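Local structure of D-mannose isomerase (Marinomonas mediterranea, 5X32) at residues 35-40 with 44-49; 83-88 with 94-99; 343-346 with 350-353; 64-69 with 73-78. The protein catalyses the reversible isomerization of D-mannose to D-fructose, acts less efficiently on D-lyxose, and does not use D-glucose. All blocks are in the same frame, centred on the assembly; numbering follows the deposited sequence.

All four contacts lie in the helical catalytic domain, an alpha/alpha barrel of the N-acylglucosamine 2-epimerase family, away from His251 and His380, the probable proton donor/acceptor residues. Interaction 1 touches interactions 2 and 3 but not interaction 4, whose nearest atoms are about 10 Å away. The centre of interaction 1 is about 19 Å from that of interaction 2, where Thr49 CG2 packs 4.2 Å from Leu99 CD1, and about 21 Å from that of interaction 3, where Asp40 O lies 3.4 Å from Phe353 CB. Interactions 4 and 2 follow one another along helix 72-89, with nearest atoms about 5 Å apart, whereas interactions 2 and 3 are about 34 Å apart between centres.

Interaction 1 of 4, residues 35-40 with 44-49; sequences FQFFKD and VYDPNT
Phe37 O receives Tyr45 N at 2.9 Å in a nearly straight bond (160° at the hydrogen), and the CA-H of Val44 also points at this oxygen. With the single bridge between Phe38 and Val44, this holds the two arms of the loop together ahead of strand 49-51. Tyr45 CG lies between its own N and carbonyl carbon, which puts the ring between Lys39 and Phe37. Lys39 NZ sits over one face in a cation-pi contact, 4.2 Å from the Tyr45 ring centroid, and Phe37 CB lies over the other. The Phe37 ring turns its edge to that face of Tyr45, planes at 87°, while the Asp46 carboxylate stacks over one of its own faces toward the rim, the planes 22° apart. Asp46 OD1 in turn accepts Asn48 N, closing an Asx turn, and also Thr49 N, three residues on, an Asx motif. Further along, Phe35 CE1 packs 3.6 Å from Pro47 CB. An alanine in place of Tyr45 would probably leave the Lys39 ammonium without its aromatic partner and uncover Phe37 CB. The ammonium, which has a weak second bond to Asn370 OD1, thus appears to be steadied partly by pi electrons.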
loop_
_atom_site.group_PDB
_atom_site.type_symbol
_atom_site.label_atom_id
_atom_site.label_comp_id
_atom_site.label_asym_id
_atom_site.label_seq_id
_atom_site.Cartn_x
_atom_site.Cartn_y
_atom_site.Cartn_z
ATOM N N PHE A 35 -12.435 -0.830 14.490
ATOM C CA PHE A 35 -11.795 -2.045 14.975
ATOM C C PHE A 35 -10.813 -2.513 13.896
ATOM O O PHE A 35 -11.020 -2.282 12.692
ATOM C CB PHE A 35 -12.833 -3.129 15.302
ATOM C CG PHE A 35 -13.857 -2.710 16.346
ATOM C CD1 PHE A 35 -13.495 -2.562 17.679
ATOM C CD2 PHE A 35 -15.167 -2.448 15.980
ATOM C CE1 PHE A 35 -14.430 -2.179 18.640
ATOM C CE2 PHE A 35 -16.100 -2.064 16.921
ATOM C CZ PHE A 35 -15.731 -1.923 18.258
ATOM N N GLN A 36 -9.705 -3.103 14.323
ATOM C CA GLN A 36 -8.609 -3.325 13.401
ATOM C C GLN A 36 -8.049 -4.757 13.430
ATOM O O GLN A 36 -7.017 -5.057 12.808
ATOM C CB GLN A 36 -7.503 -2.301 13.684
ATOM C CG GLN A 36 -7.935 -0.859 13.404
ATOM C CD GLN A 36 -6.856 0.179 13.717
ATOM O OE1 GLN A 36 -5.760 -0.151 14.176
ATOM N NE2 GLN A 36 -7.145 1.431 13.402
ATOM N N PHE A 37 -8.770 -5.657 14.084
ATOM C CA PHE A 37 -8.293 -7.023 14.224
ATOM C C PHE A 37 -9.429 -8.006 13.970
ATOM O O PHE A 37 -10.288 -8.230 14.826
ATOM C CB PHE A 37 -7.697 -7.254 15.614
ATOM C CG PHE A 37 -6.360 -6.585 15.840
ATOM C CD1 PHE A 37 -6.283 -5.237 16.175
ATOM C CD2 PHE A 37 -5.179 -7.323 15.771
ATOM C CE1 PHE A 37 -5.056 -4.633 16.412
ATOM C CE2 PHE A 37 -3.946 -6.729 16.003
ATOM C CZ PHE A 37 -3.882 -5.390 16.329
ATOM N N PHE A 38 -9.393 -8.647 12.808
ATOM C CA PHE A 38 -10.513 -9.459 12.388
ATOM C C PHE A 38 -10.111 -10.901 12.163
ATOM O O PHE A 38 -9.072 -11.204 11.564
ATOM C CB PHE A 38 -11.117 -8.879 11.114
ATOM C CG PHE A 38 -11.532 -7.448 11.248
ATOM C CD1 PHE A 38 -12.782 -7.118 11.737
ATOM C CD2 PHE A 38 -10.660 -6.428 10.912
ATOM C CE1 PHE A 38 -13.164 -5.803 11.878
ATOM C CE2 PHE A 38 -11.038 -5.100 11.043
ATOM C CZ PHE A 38 -12.293 -4.795 11.527
ATOM N N LYS A 39 -10.988 -11.779 12.622
ATOM C CA LYS A 39 -10.868 -13.202 12.417
ATOM C C LYS A 39 -11.353 -13.518 11.007
ATOM O O LYS A 39 -11.989 -12.676 10.375
ATOM C CB LYS A 39 -11.708 -13.923 13.477
ATOM C CG LYS A 39 -10.980 -14.995 14.238
ATOM C CD LYS A 39 -9.990 -14.447 15.230
ATOM C CE LYS A 39 -8.971 -15.523 15.549
ATOM N NZ LYS A 39 -8.150 -15.185 16.727
ATOM N N ASP A 40 -11.057 -14.709 10.501
ATOM C CA ASP A 40 -11.572 -15.092 9.186
ATOM C C ASP A 40 -13.085 -14.889 9.055
ATOM O O ASP A 40 -13.568 -14.447 8.010
ATOM C CB ASP A 40 -11.238 -16.549 8.843
ATOM C CG ASP A 40 -9.746 -16.777 8.528
ATOM O OD1 ASP A 40 -9.038 -15.814 8.146
ATOM O OD2 ASP A 40 -9.297 -17.947 8.620
ATOM N N VAL A 44 -14.293 -9.535 15.590
ATOM C CA VAL A 44 -13.227 -8.684 16.076
ATOM C C VAL A 44 -12.550 -9.476 17.179
ATOM O O VAL A 44 -13.215 -9.947 18.079
ATOM C CB VAL A 44 -13.724 -7.337 16.608
ATOM C CG1 VAL A 44 -12.524 -6.503 17.090
ATOM C CG2 VAL A 44 -14.515 -6.583 15.529
ATOM N N TYR A 45 -11.237 -9.659 17.111
ATOM C CA TYR A 45 -10.567 -10.450 18.135
ATOM C C TYR A 45 -9.631 -9.602 18.997
ATOM O O TYR A 45 -8.979 -10.115 19.909
ATOM C CB TYR A 45 -9.814 -11.624 17.505
ATOM C CG TYR A 45 -8.528 -11.318 16.741
ATOM C CD1 TYR A 45 -7.295 -11.333 17.389
ATOM C CD2 TYR A 45 -8.541 -11.090 15.365
ATOM C CE1 TYR A 45 -6.131 -11.094 16.718
ATOM C CE2 TYR A 45 -7.364 -10.851 14.673
ATOM C CZ TYR A 45 -6.156 -10.855 15.355
ATOM O OH TYR A 45 -4.964 -10.613 14.681
ATOM N N ASP A 46 -9.579 -8.304 18.707
ATOM C CA ASP A 46 -8.914 -7.331 19.573
ATOM C C ASP A 46 -9.481 -5.948 19.250
ATOM O O ASP A 46 -8.997 -5.284 18.307
ATOM C CB ASP A 46 -7.396 -7.352 19.360
ATOM C CG ASP A 46 -6.657 -6.356 20.240
ATOM O OD1 ASP A 46 -7.286 -5.386 20.738
ATOM O OD2 ASP A 46 -5.424 -6.535 20.416
ATOM N N PRO A 47 -10.436 -5.473 20.084
ATOM C CA PRO A 47 -11.207 -4.241 19.849
ATOM C C PRO A 47 -10.532 -2.998 20.402
ATOM O O PRO A 47 -10.951 -1.876 20.107
ATOM C CB PRO A 47 -12.501 -4.495 20.614
ATOM C CG PRO A 47 -12.067 -5.344 21.759
ATOM C CD PRO A 47 -10.971 -6.239 21.224
ATOM N N ASN A 48 -9.443 -3.184 21.129
ATOM C CA ASN A 48 -8.800 -2.044 21.736
ATOM C C ASN A 48 -7.580 -1.540 20.991
ATOM O O ASN A 48 -7.488 -0.362 20.682
ATOM C CB ASN A 48 -8.400 -2.399 23.168
ATOM C CG ASN A 48 -9.593 -2.729 24.034
ATOM O OD1 ASN A 48 -10.632 -2.055 23.969
ATOM N ND2 ASN A 48 -9.451 -3.751 24.861
ATOM N N THR A 49 -6.677 -2.440 20.638
ATOM C CA THR A 49 -5.443 -2.012 20.017
ATOM C C THR A 49 -5.686 -1.427 18.640
ATOM O O THR A 49 -6.342 -2.023 17.797
ATOM C CB THR A 49 -4.465 -3.172 19.934
ATOM O OG1 THR A 49 -4.235 -3.657 21.260
ATOM C CG2 THR A 49 -3.136 -2.725 19.335
#

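Interaction 2 of 4, residues 83-88 with 94-99; sequences QYLRQR and GGYVWL
Leu85 lays its CD1 methyl obliquely against the Tyr96 ring, 3.9 Å from Tyr96 CD2 and equally close to CE2, with CG just behind. The two side chains meet at about a right angle. With CG of Leu85 extended away from its own backbone N (chi1 178°), the isobutyl group reaches from helix 72-89 to the loop that leads toward strand 99-101. One helical turn further on, Arg88 and Val97 form a second, looser touch: Val97 CG2 lies 4.2 Å from Arg88 O and 4.3 Å from Arg88 NH1. Here a methyl group approaches obliquely a guanidinium whose polar bonds go to other residues, NH1 to Asn105 OD1 and NH2 to Gly102 O, in and beside strand 104-111. The phenol of Tyr96 is likewise engaged beyond the contact, its OH bonded to Tyr122 OH on helix 112-127, while Leu52 of helix 52-69 touches both Leu85 and Tyr96. Between the segments no polar bond forms; the touches are van der Waals only, methyl to ring and methyl to polar atoms. Direction comes from the polar ends, which tie Tyr96 and Arg88 to neighbouring elements and so probably fix the surfaces that Leu85 and Val97 meet.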
loop_
_atom_site.group_PDB
_atom_site.type_symbol
_atom_site.label_atom_id
_atom_site.label_comp_id
_atom_site.label_asym_id
_atom_site.label_seq_id
_atom_site.Cartn_x
_atom_site.Cartn_y
_atom_site.Cartn_z
ATOM N N GLN A 83 -12.405 11.664 11.753
ATOM C CA GLN A 83 -12.573 12.206 13.095
ATOM C C GLN A 83 -11.649 11.479 14.058
ATOM O O GLN A 83 -10.915 12.113 14.824
ATOM C CB GLN A 83 -14.032 12.100 13.547
ATOM C CG GLN A 83 -14.934 13.122 12.893
ATOM C CD GLN A 83 -16.402 12.856 13.158
ATOM O OE1 GLN A 83 -16.757 12.026 14.000
ATOM N NE2 GLN A 83 -17.269 13.554 12.427
ATOM N N TYR A 84 -11.650 10.152 13.997
ATOM C CA TYR A 84 -10.768 9.389 14.883
ATOM C C TYR A 84 -9.301 9.718 14.621
ATOM O O TYR A 84 -8.469 9.737 15.535
ATOM C CB TYR A 84 -10.960 7.906 14.689
ATOM C CG TYR A 84 -10.265 7.061 15.720
ATOM C CD1 TYR A 84 -10.786 6.919 16.993
ATOM C CD2 TYR A 84 -9.052 6.440 15.429
ATOM C CE1 TYR A 84 -10.149 6.135 17.936
ATOM C CE2 TYR A 84 -8.404 5.664 16.364
ATOM C CZ TYR A 84 -8.955 5.511 17.616
ATOM O OH TYR A 84 -8.300 4.737 18.548
ATOM N N LEU A 85 -8.982 9.947 13.356
ATOM C CA LEU A 85 -7.609 10.223 12.991
ATOM C C LEU A 85 -7.168 11.491 13.691
ATOM O O LEU A 85 -6.131 11.519 14.356
ATOM C CB LEU A 85 -7.462 10.351 11.468
ATOM C CG LEU A 85 -6.059 10.688 10.962
ATOM C CD1 LEU A 85 -5.034 9.658 11.419
ATOM C CD2 LEU A 85 -6.057 10.788 9.442
ATOM N N ARG A 86 -8.002 12.521 13.597
ATOM C CA ARG A 86 -7.586 13.848 14.037
ATOM C C ARG A 86 -7.723 14.091 15.539
ATOM O O ARG A 86 -6.968 14.871 16.116
ATOM C CB ARG A 86 -8.384 14.899 13.285
ATOM C CG ARG A 86 -8.353 14.719 11.794
ATOM C CD ARG A 86 -8.510 16.043 11.132
ATOM N NE ARG A 86 -7.326 16.841 11.382
ATOM C CZ ARG A 86 -7.346 18.145 11.591
ATOM N NH1 ARG A 86 -8.507 18.794 11.595
ATOM N NH2 ARG A 86 -6.207 18.788 11.813
ATOM N N GLN A 87 -8.655 13.414 16.185
ATOM C CA GLN A 87 -8.887 13.686 17.604
ATOM C C GLN A 87 -8.160 12.730 18.535
ATOM O O GLN A 87 -7.865 13.077 19.685
ATOM C CB GLN A 87 -10.384 13.673 17.891
ATOM C CG GLN A 87 -11.130 14.562 16.914
ATOM C CD GLN A 87 -12.630 14.493 17.062
ATOM O OE1 GLN A 87 -13.159 13.731 17.878
ATOM N NE2 GLN A 87 -13.333 15.280 16.249
ATOM N N ARG A 88 -7.869 11.531 18.041
ATOM C CA ARG A 88 -7.233 10.523 18.871
ATOM C C ARG A 88 -5.786 10.315 18.457
ATOM O O ARG A 88 -4.906 10.217 19.322
ATOM C CB ARG A 88 -8.008 9.207 18.805
ATOM C CG ARG A 88 -7.429 8.130 19.676
ATOM C CD ARG A 88 -7.162 8.646 21.051
ATOM N NE ARG A 88 -6.654 7.622 21.952
ATOM C CZ ARG A 88 -5.364 7.507 22.240
ATOM N NH1 ARG A 88 -4.501 8.357 21.692
ATOM N NH2 ARG A 88 -4.938 6.565 23.074
ATOM N N GLY A 94 1.924 17.706 16.494
ATOM C CA GLY A 94 1.648 17.579 15.072
ATOM C C GLY A 94 1.907 16.170 14.555
ATOM O O GLY A 94 1.551 15.843 13.422
ATOM N N GLY A 95 2.565 15.348 15.373
ATOM C CA GLY A 95 2.876 13.983 14.993
ATOM C C GLY A 95 1.668 13.111 15.271
ATOM O O GLY A 95 0.705 13.570 15.883
ATOM N N TYR A 96 1.714 11.857 14.826
ATOM C CA TYR A 96 0.585 10.951 15.008
ATOM C C TYR A 96 0.965 9.745 15.832
ATOM O O TYR A 96 2.034 9.165 15.653
ATOM C CB TYR A 96 0.028 10.502 13.662
ATOM C CG TYR A 96 -0.671 11.616 12.919
ATOM C CD1 TYR A 96 0.058 12.633 12.299
ATOM C CD2 TYR A 96 -2.057 11.657 12.835
ATOM C CE1 TYR A 96 -0.571 13.657 11.618
ATOM C CE2 TYR A 96 -2.698 12.678 12.148
ATOM C CZ TYR A 96 -1.947 13.675 11.539
ATOM O OH TYR A 96 -2.574 14.691 10.852
ATOM N N VAL A 97 0.076 9.390 16.755
ATOM C CA VAL A 97 0.255 8.213 17.587
ATOM C C VAL A 97 0.311 6.961 16.685
ATOM O O VAL A 97 -0.576 6.729 15.853
ATOM C CB VAL A 97 -0.879 8.108 18.633
ATOM C CG1 VAL A 97 -0.760 6.823 19.448
ATOM C CG2 VAL A 97 -0.848 9.325 19.549
ATOM N N TRP A 98 1.386 6.193 16.829
ATOM C CA TRP A 98 1.640 5.022 15.995
ATOM C C TRP A 98 0.799 3.860 16.494
ATOM O O TRP A 98 0.141 3.164 15.709
ATOM C CB TRP A 98 3.136 4.701 16.010
ATOM C CG TRP A 98 3.621 3.572 15.143
ATOM C CD1 TRP A 98 4.142 2.371 15.559
ATOM C CD2 TRP A 98 3.644 3.540 13.711
ATOM N NE1 TRP A 98 4.502 1.617 14.478
ATOM C CE2 TRP A 98 4.204 2.306 13.330
ATOM C CE3 TRP A 98 3.253 4.440 12.715
ATOM C CZ2 TRP A 98 4.372 1.944 11.998
ATOM C CZ3 TRP A 98 3.416 4.073 11.395
ATOM C CH2 TRP A 98 3.970 2.832 11.049
ATOM N N LEU A 99 0.783 3.674 17.811
ATOM C CA LEU A 99 0.001 2.574 18.361
ATOM C C LEU A 99 -0.676 2.954 19.677
ATOM O O LEU A 99 -0.063 3.587 20.543
ATOM C CB LEU A 99 0.902 1.364 18.581
ATOM C CG LEU A 99 0.162 0.037 18.666
ATOM C CD1 LEU A 99 -0.378 -0.340 17.286
ATOM C CD2 LEU A 99 1.046 -1.041 19.240
#

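Interaction 3 of 4, residues 343-346 with 350-353; sequences FSWN and DHTF
From a CB directed at helix 331-347, the side chain of His351 runs across to Trp345 and meets it with NE2 and CE1. CG stands anti to the carbonyl carbon of His351 (chi1 -66°), which sends the imidazole toward the helix. On one side of the ring, CD2 passes 3.6 Å from Trp345 O. On the other, ND1 approaches the benzo part of the indole, 4.0 Å from Trp345 CZ2. Next to ND1, CE1 sits over the centre of the indole, 3.3 Å from Trp345 CE2. The rings form an edge-to-face pair, the edge of His351 toward the face of Trp345, with the His351 and Trp345 planes at 66°. Also at the far end, NE2 donates to Trp345 O over 2.7 Å, the bond almost straight at 174°, with the oxygen in the imidazole plane and the donor in the carbonyl plane. This carbonyl belongs to the last turn of helix 331-347, so the histidine ties the following loop back onto the end of the helix it has just left. In that loop Asp350 OD1 accepts Thr352 N in an Asx turn and also Phe353 N, an Asx motif, while Asp350 OD2 forms a salt bridge with Lys371 NZ. An alanine at Trp345 would keep the carbonyl but would probably leave the edge of His351 without a surface to rest on. Phe11 and Pro4 also touch the indole.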
loop_
_atom_site.group_PDB
_atom_site.type_symbol
_atom_site.label_atom_id
_atom_site.label_comp_id
_atom_site.label_asym_id
_atom_site.label_seq_id
_atom_site.Cartn_x
_atom_site.Cartn_y
_atom_site.Cartn_z
ATOM N N PHE A 343 -4.387 -17.867 -9.077
ATOM C CA PHE A 343 -3.841 -18.272 -7.789
ATOM C C PHE A 343 -4.635 -17.636 -6.643
ATOM O O PHE A 343 -4.971 -18.310 -5.660
ATOM C CB PHE A 343 -2.369 -17.874 -7.662
ATOM C CG PHE A 343 -1.828 -18.039 -6.267
ATOM C CD1 PHE A 343 -1.427 -19.275 -5.804
ATOM C CD2 PHE A 343 -1.779 -16.960 -5.395
ATOM C CE1 PHE A 343 -0.939 -19.433 -4.516
ATOM C CE2 PHE A 343 -1.293 -17.113 -4.116
ATOM C CZ PHE A 343 -0.874 -18.358 -3.676
ATOM N N SER A 344 -4.933 -16.343 -6.783
ATOM C CA SER A 344 -5.655 -15.603 -5.752
ATOM C C SER A 344 -7.072 -16.133 -5.469
ATOM O O SER A 344 -7.490 -16.285 -4.311
ATOM C CB SER A 344 -5.727 -14.127 -6.145
ATOM O OG SER A 344 -4.435 -13.553 -6.150
ATOM N N TRP A 345 -7.802 -16.395 -6.541
ATOM C CA TRP A 345 -9.154 -16.894 -6.471
ATOM C C TRP A 345 -9.180 -18.262 -5.804
ATOM O O TRP A 345 -10.077 -18.565 -4.989
ATOM C CB TRP A 345 -9.747 -16.978 -7.866
ATOM C CG TRP A 345 -11.219 -17.155 -7.892
ATOM C CD1 TRP A 345 -11.900 -18.280 -8.261
ATOM C CD2 TRP A 345 -12.206 -16.164 -7.597
ATOM N NE1 TRP A 345 -13.251 -18.055 -8.191
ATOM C CE2 TRP A 345 -13.468 -16.764 -7.781
ATOM C CE3 TRP A 345 -12.149 -14.834 -7.176
ATOM C CZ2 TRP A 345 -14.663 -16.079 -7.561
ATOM C CZ3 TRP A 345 -13.337 -14.152 -6.962
ATOM C CH2 TRP A 345 -14.577 -14.774 -7.161
ATOM N N ASN A 346 -8.185 -19.083 -6.149
ATOM C CA ASN A 346 -8.105 -20.446 -5.627
ATOM C C ASN A 346 -7.497 -20.566 -4.217
ATOM O O ASN A 346 -7.602 -21.619 -3.602
ATOM C CB ASN A 346 -7.300 -21.345 -6.595
ATOM C CG ASN A 346 -7.998 -21.530 -7.925
ATOM O OD1 ASN A 346 -9.217 -21.506 -7.996
ATOM N ND2 ASN A 346 -7.233 -21.714 -8.980
ATOM N N ASP A 350 -11.219 -15.495 0.659
ATOM C CA ASP A 350 -12.230 -16.235 1.434
ATOM C C ASP A 350 -13.591 -16.034 0.776
ATOM O O ASP A 350 -14.181 -14.952 0.853
ATOM C CB ASP A 350 -12.263 -15.769 2.896
ATOM C CG ASP A 350 -13.209 -16.601 3.777
ATOM O OD1 ASP A 350 -14.156 -17.215 3.250
ATOM O OD2 ASP A 350 -13.000 -16.649 5.010
ATOM N N HIS A 351 -14.074 -17.099 0.142
ATOM C CA HIS A 351 -15.306 -17.069 -0.641
ATOM C C HIS A 351 -16.549 -17.197 0.208
ATOM O O HIS A 351 -17.652 -16.971 -0.282
ATOM C CB HIS A 351 -15.286 -18.173 -1.700
ATOM C CG HIS A 351 -14.246 -17.959 -2.748
ATOM N ND1 HIS A 351 -14.338 -16.955 -3.686
ATOM C CD2 HIS A 351 -13.066 -18.582 -2.972
ATOM C CE1 HIS A 351 -13.269 -16.985 -4.462
ATOM N NE2 HIS A 351 -12.484 -17.966 -4.052
ATOM N N THR A 352 -16.372 -17.584 1.468
ATOM C CA THR A 352 -17.488 -17.604 2.410
ATOM C C THR A 352 -17.750 -16.222 2.998
ATOM O O THR A 352 -18.839 -15.675 2.836
ATOM C CB THR A 352 -17.256 -18.590 3.576
ATOM O OG1 THR A 352 -17.170 -19.919 3.061
ATOM C CG2 THR A 352 -18.411 -18.539 4.546
ATOM N N PHE A 353 -16.726 -15.642 3.623
ATOM C CA PHE A 353 -16.902 -14.434 4.433
ATOM C C PHE A 353 -16.440 -13.170 3.715
ATOM O O PHE A 353 -16.776 -12.066 4.113
ATOM C CB PHE A 353 -16.147 -14.586 5.754
ATOM C CG PHE A 353 -16.553 -15.806 6.539
ATOM C CD1 PHE A 353 -17.746 -15.839 7.240
ATOM C CD2 PHE A 353 -15.742 -16.941 6.552
ATOM C CE1 PHE A 353 -18.121 -16.981 7.962
ATOM C CE2 PHE A 353 -16.104 -18.085 7.264
ATOM C CZ PHE A 353 -17.300 -18.103 7.975
#

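Interaction 4 of 4, residues 64-69 with 73-78; sequences QAYLHT and EYKHAA
Tyr66 and Ala65 meet Tyr74 and Lys75 in a contact between consecutive antiparallel helices, 52-69 and 72-89, joined by a very short connection: a helical hairpin of the alpha/alpha barrel that gives this family its fold. The short axes approach to 8.2 Å and run at 160° to each other, with Tyr66 and Tyr74 nearest along the backbones. Tyr66 and Lys75 lie side by side and point the same way. Lys75 CB stands over one face of the phenol ring in a CH-pi contact, 3.7 Å from the Tyr66 ring centroid and 17° off its normal, and the extended chain carries Lys75 CD on to within 3.8 Å of Tyr66 CZ. It is therefore the aliphatic part of the lysine that lies along the ring. Nearer the backbones, the CB atoms of Tyr66 and Tyr74 meet at 3.9 Å, and Ala65 CB touches Tyr74 CD2 at 3.6 Å. Phe24, edge-to-face, and Met20 of helix 9-23 also pack against Tyr74. At the C-terminal end of helix 52-69 the hydroxyl of Thr69 lies at the edge of the Tyr74 ring, near its plane. With chi1 at 66°, its OG1 turns back to donate to Ala65 O at 2.7 Å, from the opposite face of that carbonyl to Thr69 N.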
loop_
_atom_site.group_PDB
_atom_site.type_symbol
_atom_site.label_atom_id
_atom_site.label_comp_id
_atom_site.label_asym_id
_atom_site.label_seq_id
_atom_site.Cartn_x
_atom_site.Cartn_y
_atom_site.Cartn_z
ATOM N N GLN A 64 -12.759 5.525 -1.044
ATOM C CA GLN A 64 -12.739 4.960 -2.393
ATOM C C GLN A 64 -14.074 4.274 -2.742
ATOM O O GLN A 64 -14.601 4.420 -3.868
ATOM C CB GLN A 64 -11.584 3.974 -2.517
ATOM C CG GLN A 64 -10.211 4.625 -2.544
ATOM C CD GLN A 64 -10.044 5.533 -3.720
ATOM O OE1 GLN A 64 -10.387 5.176 -4.849
ATOM N NE2 GLN A 64 -9.535 6.729 -3.470
ATOM N N ALA A 65 -14.645 3.567 -1.766
ATOM C CA ALA A 65 -15.924 2.908 -1.993
ATOM C C ALA A 65 -17.013 3.946 -2.242
ATOM O O ALA A 65 -17.907 3.747 -3.055
ATOM C CB ALA A 65 -16.292 2.026 -0.822
ATOM N N TYR A 66 -16.936 5.067 -1.540
ATOM C CA TYR A 66 -17.931 6.102 -1.748
ATOM C C TYR A 66 -17.769 6.741 -3.116
ATOM O O TYR A 66 -18.747 7.038 -3.793
ATOM C CB TYR A 66 -17.854 7.167 -0.658
ATOM C CG TYR A 66 -18.685 8.387 -0.979
ATOM C CD1 TYR A 66 -20.075 8.355 -0.851
ATOM C CD2 TYR A 66 -18.085 9.566 -1.404
ATOM C CE1 TYR A 66 -20.836 9.460 -1.148
ATOM C CE2 TYR A 66 -18.835 10.677 -1.699
ATOM C CZ TYR A 66 -20.211 10.622 -1.568
ATOM O OH TYR A 66 -20.962 11.737 -1.866
ATOM N N LEU A 67 -16.527 6.947 -3.524
ATOM C CA LEU A 67 -16.268 7.574 -4.806
ATOM C C LEU A 67 -16.745 6.694 -5.952
ATOM O O LEU A 67 -17.118 7.210 -7.007
ATOM C CB LEU A 67 -14.780 7.890 -4.951
ATOM C CG LEU A 67 -14.376 9.103 -4.113
ATOM C CD1 LEU A 67 -12.883 9.352 -4.137
ATOM C CD2 LEU A 67 -15.160 10.348 -4.553
ATOM N N HIS A 68 -16.746 5.375 -5.750
ATOM C CA HIS A 68 -17.132 4.469 -6.841
ATOM C C HIS A 68 -18.586 3.997 -6.822
ATOM O O HIS A 68 -19.179 3.781 -7.877
ATOM C CB HIS A 68 -16.218 3.250 -6.862
ATOM C CG HIS A 68 -14.843 3.544 -7.371
ATOM N ND1 HIS A 68 -13.895 4.201 -6.616
ATOM C CD2 HIS A 68 -14.261 3.286 -8.567
ATOM C CE1 HIS A 68 -12.779 4.311 -7.317
ATOM N NE2 HIS A 68 -12.975 3.764 -8.504
ATOM N N THR A 69 -19.152 3.820 -5.634
ATOM C CA THR A 69 -20.519 3.315 -5.512
ATOM C C THR A 69 -21.485 4.419 -5.183
ATOM O O THR A 69 -22.703 4.236 -5.286
ATOM C CB THR A 69 -20.659 2.247 -4.415
ATOM O OG1 THR A 69 -20.408 2.840 -3.127
ATOM C CG2 THR A 69 -19.708 1.079 -4.675
ATOM N N GLU A 73 -23.541 5.973 3.296
ATOM C CA GLU A 73 -23.004 5.526 4.571
ATOM C C GLU A 73 -21.498 5.223 4.498
ATOM O O GLU A 73 -20.824 5.187 5.533
ATOM C CB GLU A 73 -23.765 4.300 5.083
ATOM C CG GLU A 73 -24.332 3.364 4.010
ATOM C CD GLU A 73 -25.709 3.803 3.503
ATOM O OE1 GLU A 73 -26.485 4.354 4.320
ATOM O OE2 GLU A 73 -26.034 3.556 2.317
ATOM N N TYR A 74 -20.959 5.072 3.286
ATOM C CA TYR A 74 -19.519 4.896 3.125
ATOM C C TYR A 74 -18.798 6.206 3.375
ATOM O O TYR A 74 -17.746 6.243 4.027
ATOM C CB TYR A 74 -19.183 4.379 1.731
ATOM C CG TYR A 74 -19.540 2.936 1.518
ATOM C CD1 TYR A 74 -19.699 2.079 2.604
ATOM C CD2 TYR A 74 -19.704 2.421 0.235
ATOM C CE1 TYR A 74 -20.015 0.742 2.418
ATOM C CE2 TYR A 74 -20.022 1.086 0.034
ATOM C CZ TYR A 74 -20.175 0.248 1.131
ATOM O OH TYR A 74 -20.486 -1.085 0.957
ATOM N N LYS A 75 -19.379 7.289 2.875
ATOM C CA LYS A 75 -18.867 8.612 3.176
ATOM C C LYS A 75 -18.969 8.867 4.678
ATOM O O LYS A 75 -18.068 9.482 5.271
ATOM C CB LYS A 75 -19.622 9.670 2.389
ATOM C CG LYS A 75 -18.951 11.028 2.356
ATOM C CD LYS A 75 -19.984 12.073 1.971
ATOM C CE LYS A 75 -19.522 13.490 2.216
ATOM N NZ LYS A 75 -20.640 14.417 1.885
ATOM N N HIS A 76 -20.037 8.368 5.303
ATOM C CA HIS A 76 -20.139 8.533 6.751
ATOM C C HIS A 76 -19.042 7.781 7.496
ATOM O O HIS A 76 -18.437 8.314 8.423
ATOM C CB HIS A 76 -21.493 8.062 7.274
ATOM C CG HIS A 76 -22.642 8.911 6.832
ATOM N ND1 HIS A 76 -23.959 8.518 6.981
ATOM C CD2 HIS A 76 -22.678 10.142 6.266
ATOM C CE1 HIS A 76 -24.752 9.465 6.516
ATOM N NE2 HIS A 76 -24.001 10.462 6.075
ATOM N N ALA A 77 -18.732 6.570 7.047
ATOM C CA ALA A 77 -17.688 5.786 7.700
ATOM C C ALA A 77 -16.315 6.416 7.471
ATOM O O ALA A 77 -15.457 6.391 8.367
ATOM C CB ALA A 77 -17.713 4.350 7.214
ATOM N N ALA A 78 -16.104 6.987 6.286
ATOM C CA ALA A 78 -14.827 7.644 5.995
ATOM C C ALA A 78 -14.642 8.859 6.892
ATOM O O ALA A 78 -13.549 9.101 7.412
ATOM C CB ALA A 78 -14.732 8.050 4.521
#